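Local coordinates for KLLA0E03807p (Kluyveromyces lactis, PDB 3SQI), which is the DNA-binding domain of Ndc10, a platform for inner kinetochore assembly in budding yeast, and probably contacts centromeric DNA, at residues F191-F195 and Q387-L391; I199-V204 and L341-L345. One frame throughout, in Å; residues are numbered along the deposited sequence.

Interaction 1: residues F191-F195 and Q387-L391; sequences FQSPF and QEHLL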
ATOM      1  N   PHE A 191      -8.828  -2.049   7.917  1.00 61.06           N
ATOM      2  CA  PHE A 191     -10.194  -2.112   8.421  1.00 75.85           C
ATOM      3  C   PHE A 191     -10.278  -1.362   9.740  1.00 89.21           C
ATOM      4  O   PHE A 191     -11.365  -1.070  10.237  1.00104.63           O
ATOM      5  CB  PHE A 191     -10.653  -3.567   8.607  1.00 80.64           C
ATOM      6  CG  PHE A 191     -10.658  -4.378   7.335  1.00 81.06           C
ATOM      7  CD1 PHE A 191     -11.668  -4.220   6.399  1.00 80.19           C
ATOM      8  CD2 PHE A 191      -9.654  -5.302   7.080  1.00 88.88           C
ATOM      9  CE1 PHE A 191     -11.673  -4.965   5.227  1.00 82.00           C
ATOM     10  CE2 PHE A 191      -9.651  -6.049   5.911  1.00 84.32           C
ATOM     11  CZ  PHE A 191     -10.664  -5.880   4.985  1.00 88.87           C
ATOM     12  N   GLN A 192      -9.117  -1.046  10.299  1.00 96.28           N
ATOM     13  CA  GLN A 192      -9.049  -0.293  11.542  1.00108.34           C
ATOM     14  C   GLN A 192      -9.297   1.190  11.273  1.00 96.95           C
ATOM     15  O   GLN A 192      -9.841   1.901  12.118  1.00101.84           O
ATOM     16  CB  GLN A 192      -7.679  -0.485  12.197  1.00128.78           C
ATOM     17  CG  GLN A 192      -7.402  -1.905  12.659  1.00139.63           C
ATOM     18  CD  GLN A 192      -8.066  -2.223  13.984  1.00155.96           C
ATOM     19  OE1 GLN A 192      -8.140  -1.374  14.872  1.00161.65           O
ATOM     20  NE2 GLN A 192      -8.557  -3.448  14.122  1.00162.89           N
ATOM     21  N   SER A 193      -8.888   1.647  10.091  1.00 76.98           N
ATOM     22  CA  SER A 193      -8.991   3.050   9.711  1.00 74.76           C
ATOM     23  C   SER A 193      -9.364   3.183   8.234  1.00 80.99           C
ATOM     24  O   SER A 193      -8.527   3.512   7.392  1.00 84.65           O
ATOM     25  CB  SER A 193      -7.671   3.770  10.000  1.00 82.57           C
ATOM     26  OG  SER A 193      -7.807   5.178   9.883  1.00 99.93           O
ATOM     27  N   PRO A 194     -10.636   2.928   7.916  1.00 75.02           N
ATOM     28  CA  PRO A 194     -11.119   2.929   6.529  1.00 64.83           C
ATOM     29  C   PRO A 194     -10.745   4.193   5.763  1.00 68.26           C
ATOM     30  O   PRO A 194     -10.384   4.125   4.585  1.00 64.59           O
ATOM     31  CB  PRO A 194     -12.637   2.840   6.692  1.00 66.12           C
ATOM     32  CG  PRO A 194     -12.825   2.099   7.981  1.00 67.19           C
ATOM     33  CD  PRO A 194     -11.680   2.526   8.876  1.00 68.14           C
ATOM     34  N   PHE A 195     -10.818   5.338   6.430  1.00 79.44           N
ATOM     35  CA  PHE A 195     -10.599   6.609   5.748  1.00 81.44           C
ATOM     36  C   PHE A 195      -9.187   6.710   5.215  1.00 84.35           C
ATOM     37  O   PHE A 195      -8.975   7.124   4.075  1.00 80.54           O
ATOM     38  CB  PHE A 195     -10.930   7.777   6.669  1.00 76.84           C
ATOM     39  CG  PHE A 195     -12.363   7.790   7.104  1.00 79.81           C
ATOM     40  CD1 PHE A 195     -13.359   8.214   6.237  1.00 74.97           C
ATOM     41  CD2 PHE A 195     -12.721   7.348   8.367  1.00 83.62           C
ATOM     42  CE1 PHE A 195     -14.691   8.214   6.630  1.00 81.86           C
ATOM     43  CE2 PHE A 195     -14.049   7.347   8.767  1.00 80.33           C
ATOM     44  CZ  PHE A 195     -15.036   7.781   7.898  1.00 75.74           C
ATOM     45  N   GLN A 387     -13.145   6.863  15.946  1.00105.27           N
ATOM     46  CA  GLN A 387     -12.696   7.797  14.914  1.00107.22           C
ATOM     47  C   GLN A 387     -12.745   9.272  15.342  1.00116.88           C
ATOM     48  O   GLN A 387     -12.494  10.167  14.535  1.00119.52           O
ATOM     49  CB  GLN A 387     -13.473   7.582  13.610  1.00 97.54           C
ATOM     50  CG  GLN A 387     -13.521   6.125  13.131  1.00116.53           C
ATOM     51  CD  GLN A 387     -12.287   5.689  12.339  1.00110.87           C
ATOM     52  OE1 GLN A 387     -12.113   6.059  11.175  1.00100.07           O
ATOM     53  NE2 GLN A 387     -11.442   4.875  12.965  1.00108.81           N
ATOM     54  N   GLU A 388     -13.067   9.522  16.607  1.00110.80           N
ATOM     55  CA  GLU A 388     -13.072  10.883  17.128  1.00110.00           C
ATOM     56  C   GLU A 388     -11.822  11.623  16.679  1.00118.98           C
ATOM     57  O   GLU A 388     -11.879  12.542  15.853  1.00120.98           O
ATOM     58  CB  GLU A 388     -13.084  10.856  18.657  1.00124.23           C
ATOM     59  CG  GLU A 388     -14.355  11.369  19.291  1.00142.31           C
ATOM     60  CD  GLU A 388     -15.531  10.452  19.034  1.00161.54           C
ATOM     61  OE1 GLU A 388     -15.307   9.339  18.510  1.00159.38           O
ATOM     62  OE2 GLU A 388     -16.676  10.842  19.353  1.00174.34           O
ATOM     63  N   HIS A 389     -10.689  11.188  17.221  1.00129.41           N
ATOM     64  CA  HIS A 389      -9.413  11.866  17.043  1.00125.04           C
ATOM     65  C   HIS A 389      -9.172  12.193  15.578  1.00108.88           C
ATOM     66  O   HIS A 389      -8.775  13.307  15.236  1.00105.48           O
ATOM     67  CB  HIS A 389      -8.289  10.991  17.597  1.00129.17           C
ATOM     68  CG  HIS A 389      -8.650  10.290  18.869  1.00133.41           C
ATOM     69  ND1 HIS A 389      -9.451   9.168  18.901  1.00137.21           N
ATOM     70  CD2 HIS A 389      -8.339  10.565  20.161  1.00127.23           C
ATOM     71  CE1 HIS A 389      -9.608   8.775  20.152  1.00137.94           C
ATOM     72  NE2 HIS A 389      -8.944   9.607  20.935  1.00135.41           N
ATOM     73  N   LEU A 390      -9.428  11.220  14.714  1.00102.81           N
ATOM     74  CA  LEU A 390      -9.330  11.436  13.279  1.00111.43           C
ATOM     75  C   LEU A 390     -10.161  12.657  12.878  1.00112.70           C
ATOM     76  O   LEU A 390      -9.644  13.596  12.270  1.00113.18           O
ATOM     77  CB  LEU A 390      -9.814  10.192  12.529  1.00118.20           C
ATOM     78  CG  LEU A 390      -9.328   9.970  11.094  1.00113.39           C
ATOM     79  CD1 LEU A 390     -10.005   8.755  10.464  1.00100.17           C
ATOM     80  CD2 LEU A 390      -9.576  11.202  10.246  1.00118.54           C
ATOM     81  N   LEU A 391     -11.442  12.647  13.240  1.00119.01           N
ATOM     82  CA  LEU A 391     -12.346  13.749  12.907  1.00134.88           C
ATOM     83  C   LEU A 391     -11.860  15.108  13.411  1.00136.91           C
ATOM     84  O   LEU A 391     -12.092  16.132  12.770  1.00134.86           O
ATOM     85  CB  LEU A 391     -13.757  13.479  13.436  1.00145.78           C
ATOM     86  CG  LEU A 391     -14.559  12.338  12.802  1.00147.54           C
ATOM     87  CD1 LEU A 391     -15.871  12.164  13.537  1.00112.10           C
ATOM     88  CD2 LEU A 391     -14.802  12.589  11.323  1.00108.45           C
TER
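Phe195 meets Gln387 and Leu390 where the loop leading to helix 198-210 packs against a short helix near the end of the modelled chain. Gln387 holds the N-cap position of that helix, 388-391. The Phe195 side chain can be followed outward. CB lies 4.0 Å from Leu390 CD1. Further out, Phe195 CD2 is 3.7 Å from the same methyl. This CD2 is also 3.1 Å from Gln387 OE1, and Phe195 CE2 is 3.3 Å from that oxygen. OE1 thus sits at the ring edge, in the ring plane, facing C-H groups. The amide is turned only 25° from the ring, so the two flat groups are nearly coplanar. Gln387 is bent at chi2 (-83°), which turns its amide toward the loop. Leu390 has CG opposite the backbone N (chi1 -157°), and its CD1 reaches the ring obliquely. Trp118 meets Phe195 edge-to-face, and Leu351 and Leu352 of helix 332-355 also touch its side chain. Ser193 OG is hydrogen-bonded to Thr196 OG1. At the other end of the Gln387 amide, NE2 lies 3.5 Å from Gln192 O.

Interaction 2: residues I199-V204 and L341-L345; sequences IFTMAV and LNSVL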
ATOM      1  N   ILE A 199      -7.573   1.394  -0.329  1.00 69.76           N
ATOM      2  CA  ILE A 199      -8.417   0.462  -1.063  1.00 82.54           C
ATOM      3  C   ILE A 199      -9.898   0.816  -0.921  1.00 86.21           C
ATOM      4  O   ILE A 199     -10.657   0.718  -1.874  1.00 88.15           O
ATOM      5  CB  ILE A 199      -8.194  -0.977  -0.598  1.00 78.33           C
ATOM      6  CG1 ILE A 199      -6.741  -1.377  -0.826  1.00 61.31           C
ATOM      7  CG2 ILE A 199      -9.146  -1.932  -1.325  1.00 66.35           C
ATOM      8  CD1 ILE A 199      -6.376  -2.675  -0.144  1.00 64.78           C
ATOM      9  N   PHE A 200     -10.300   1.204   0.282  1.00 75.53           N
ATOM     10  CA  PHE A 200     -11.640   1.703   0.519  1.00 61.45           C
ATOM     11  C   PHE A 200     -11.835   2.922  -0.364  1.00 69.88           C
ATOM     12  O   PHE A 200     -12.837   3.065  -1.077  1.00 83.94           O
ATOM     13  CB  PHE A 200     -11.771   2.100   1.982  1.00 47.17           C
ATOM     14  CG  PHE A 200     -13.085   2.714   2.326  1.00 65.55           C
ATOM     15  CD1 PHE A 200     -13.144   3.945   2.950  1.00 79.41           C
ATOM     16  CD2 PHE A 200     -14.265   2.066   2.030  1.00 66.79           C
ATOM     17  CE1 PHE A 200     -14.357   4.513   3.276  1.00 77.56           C
ATOM     18  CE2 PHE A 200     -15.480   2.631   2.348  1.00 74.54           C
ATOM     19  CZ  PHE A 200     -15.527   3.853   2.971  1.00 75.92           C
ATOM     20  N   THR A 201     -10.846   3.799  -0.308  1.00 60.40           N
ATOM     21  CA  THR A 201     -10.810   4.974  -1.158  1.00 58.92           C
ATOM     22  C   THR A 201     -11.035   4.567  -2.602  1.00 57.04           C
ATOM     23  O   THR A 201     -11.885   5.127  -3.294  1.00 69.10           O
ATOM     24  CB  THR A 201      -9.450   5.682  -1.036  1.00 59.91           C
ATOM     25  OG1 THR A 201      -9.288   6.180   0.303  1.00 61.52           O
ATOM     26  CG2 THR A 201      -9.334   6.827  -2.049  1.00 51.27           C
ATOM     27  N   MET A 202     -10.287   3.570  -3.051  1.00 56.83           N
ATOM     28  CA  MET A 202     -10.372   3.149  -4.436  1.00 69.17           C
ATOM     29  C   MET A 202     -11.731   2.537  -4.760  1.00 78.92           C
ATOM     30  O   MET A 202     -12.180   2.563  -5.906  1.00 86.22           O
ATOM     31  CB  MET A 202      -9.271   2.150  -4.752  1.00 64.45           C
ATOM     32  CG  MET A 202      -9.282   1.691  -6.194  1.00 71.70           C
ATOM     33  SD  MET A 202      -8.100   0.361  -6.416  1.00 78.19           S
ATOM     34  CE  MET A 202      -8.213  -0.422  -4.807  1.00153.03           C
ATOM     35  N   ALA A 203     -12.378   1.978  -3.745  1.00 68.98           N
ATOM     36  CA  ALA A 203     -13.670   1.337  -3.926  1.00 73.14           C
ATOM     37  C   ALA A 203     -14.719   2.403  -4.163  1.00 82.66           C
ATOM     38  O   ALA A 203     -15.451   2.348  -5.150  1.00 95.05           O
ATOM     39  CB  ALA A 203     -14.025   0.485  -2.717  1.00 63.53           C
ATOM     40  N   VAL A 204     -14.785   3.389  -3.273  1.00 75.15           N
ATOM     41  CA  VAL A 204     -15.733   4.474  -3.482  1.00 67.92           C
ATOM     42  C   VAL A 204     -15.456   5.132  -4.823  1.00 73.46           C
ATOM     43  O   VAL A 204     -16.346   5.249  -5.674  1.00 91.57           O
ATOM     44  CB  VAL A 204     -15.669   5.550  -2.385  1.00 58.16           C
ATOM     45  CG1 VAL A 204     -16.576   6.700  -2.748  1.00 66.94           C
ATOM     46  CG2 VAL A 204     -16.075   4.981  -1.037  1.00 49.23           C
ATOM     47  N   LEU A 341     -12.762  -5.088  -3.742  1.00 74.41           N
ATOM     48  CA  LEU A 341     -13.297  -3.742  -3.627  1.00 71.32           C
ATOM     49  C   LEU A 341     -14.703  -3.772  -3.021  1.00 73.08           C
ATOM     50  O   LEU A 341     -15.043  -2.975  -2.148  1.00 67.81           O
ATOM     51  CB  LEU A 341     -13.325  -3.061  -4.993  1.00 66.10           C
ATOM     52  CG  LEU A 341     -11.984  -2.597  -5.542  1.00 64.29           C
ATOM     53  CD1 LEU A 341     -12.195  -1.642  -6.725  1.00 62.58           C
ATOM     54  CD2 LEU A 341     -11.220  -1.901  -4.439  1.00 60.93           C
ATOM     55  N   ASN A 342     -15.524  -4.703  -3.481  1.00 71.66           N
ATOM     56  CA  ASN A 342     -16.873  -4.807  -2.955  1.00 74.38           C
ATOM     57  C   ASN A 342     -16.868  -5.045  -1.452  1.00 74.37           C
ATOM     58  O   ASN A 342     -17.569  -4.366  -0.719  1.00 78.65           O
ATOM     59  CB  ASN A 342     -17.671  -5.913  -3.646  1.00 72.55           C
ATOM     60  CG  ASN A 342     -19.105  -5.935  -3.201  1.00 87.64           C
ATOM     61  OD1 ASN A 342     -19.766  -4.898  -3.178  1.00 93.32           O
ATOM     62  ND2 ASN A 342     -19.597  -7.109  -2.817  1.00 94.57           N
ATOM     63  N   SER A 343     -16.076  -6.010  -0.994  1.00 77.51           N
ATOM     64  CA  SER A 343     -16.033  -6.324   0.432  1.00 70.01           C
ATOM     65  C   SER A 343     -15.527  -5.152   1.280  1.00 83.45           C
ATOM     66  O   SER A 343     -16.095  -4.860   2.332  1.00 77.97           O
ATOM     67  CB  SER A 343     -15.213  -7.583   0.693  1.00 66.96           C
ATOM     68  OG  SER A 343     -15.941  -8.733   0.303  1.00 85.58           O
ATOM     69  N   VAL A 344     -14.475  -4.470   0.836  1.00 92.69           N
ATOM     70  CA  VAL A 344     -14.005  -3.327   1.617  1.00 83.17           C
ATOM     71  C   VAL A 344     -15.077  -2.243   1.667  1.00 74.93           C
ATOM     72  O   VAL A 344     -15.425  -1.732   2.744  1.00 82.27           O
ATOM     73  CB  VAL A 344     -12.705  -2.722   1.073  1.00 71.92           C
ATOM     74  CG1 VAL A 344     -12.153  -1.715   2.071  1.00 70.78           C
ATOM     75  CG2 VAL A 344     -11.687  -3.808   0.818  1.00 69.07           C
ATOM     76  N   LEU A 345     -15.603  -1.909   0.493  1.00 70.08           N
ATOM     77  CA  LEU A 345     -16.596  -0.850   0.362  1.00 70.15           C
ATOM     78  C   LEU A 345     -17.760  -1.129   1.288  1.00 74.83           C
ATOM     79  O   LEU A 345     -18.093  -0.316   2.146  1.00 82.64           O
ATOM     80  CB  LEU A 345     -17.104  -0.776  -1.076  1.00 54.76           C
ATOM     81  CG  LEU A 345     -17.958   0.434  -1.449  1.00 72.40           C
ATOM     82  CD1 LEU A 345     -17.083   1.679  -1.627  1.00 63.38           C
ATOM     83  CD2 LEU A 345     -18.760   0.155  -2.722  1.00 65.23           C
TER
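Helices 198-210 and 332-355 cross in the interior, with Ile199, Phe200, Met202, Ala203 and Val204 meeting Leu341, Val344 and Leu345. The short axes come within 8.5 Å at a signed angle of -102°. The contact is apolar, with no hydrogen bond across it. Ala203 points its CB at the other helix, 3.5 Å from Leu345 CD1 and 3.7 Å from Leu341 O. Its small side chain lets Leu341 and Leu345, one turn apart, come close to helix 198-210. Leu345 CD1 also lies 3.5 Å from Val204 CG2. This crossing lies within a mostly helical DNA-binding domain, whose fold is probably related to that of tyrosine recombinases. Leu341 CD2 touches CE of Met202 and CG2 of Ile199. Leu177 of strand 174-179 touches both of those residues. Phe200 has CG anti to N (chi1 176°), which brings CE2 to 3.9 Å from Leu345 O at the ring edge. Val204 CG2 sits over one ring face, offset toward the rim. The Trp118 ring meets the Phe200 ring, the planes about 25° apart. With a serine in place of Phe200, that methyl and Trp118 would probably lose their ring partner, leaving a gap beside Leu345. Val344 CG1 is 3.8 Å from Phe200 CB, and Val344 CG2 is 3.8 Å from Ile199 CG2.

The centres of the two interactions are 15 Å apart. Along the chain the order is 191-195, 199-204, 341-345 and 387-391, so interaction 2 lies within the span that interaction 1 closes. The first two segments are near neighbours: the loop 191-195 runs into helix 198-210. The sites touch directly, with Pro194 O 3.2 Å from Phe200 CD1. Helix 332-355 is shared too. It supplies 341-345 to interaction 2, while its later residues Ser348, Leu351 and Leu352 pack on the loop of interaction 1. Both contacts are buried. The nearest atom of interaction 2 is about 17 Å from the bound DNA and that of interaction 1 about 21 Å. They join parts of the domain interior away from the DNA.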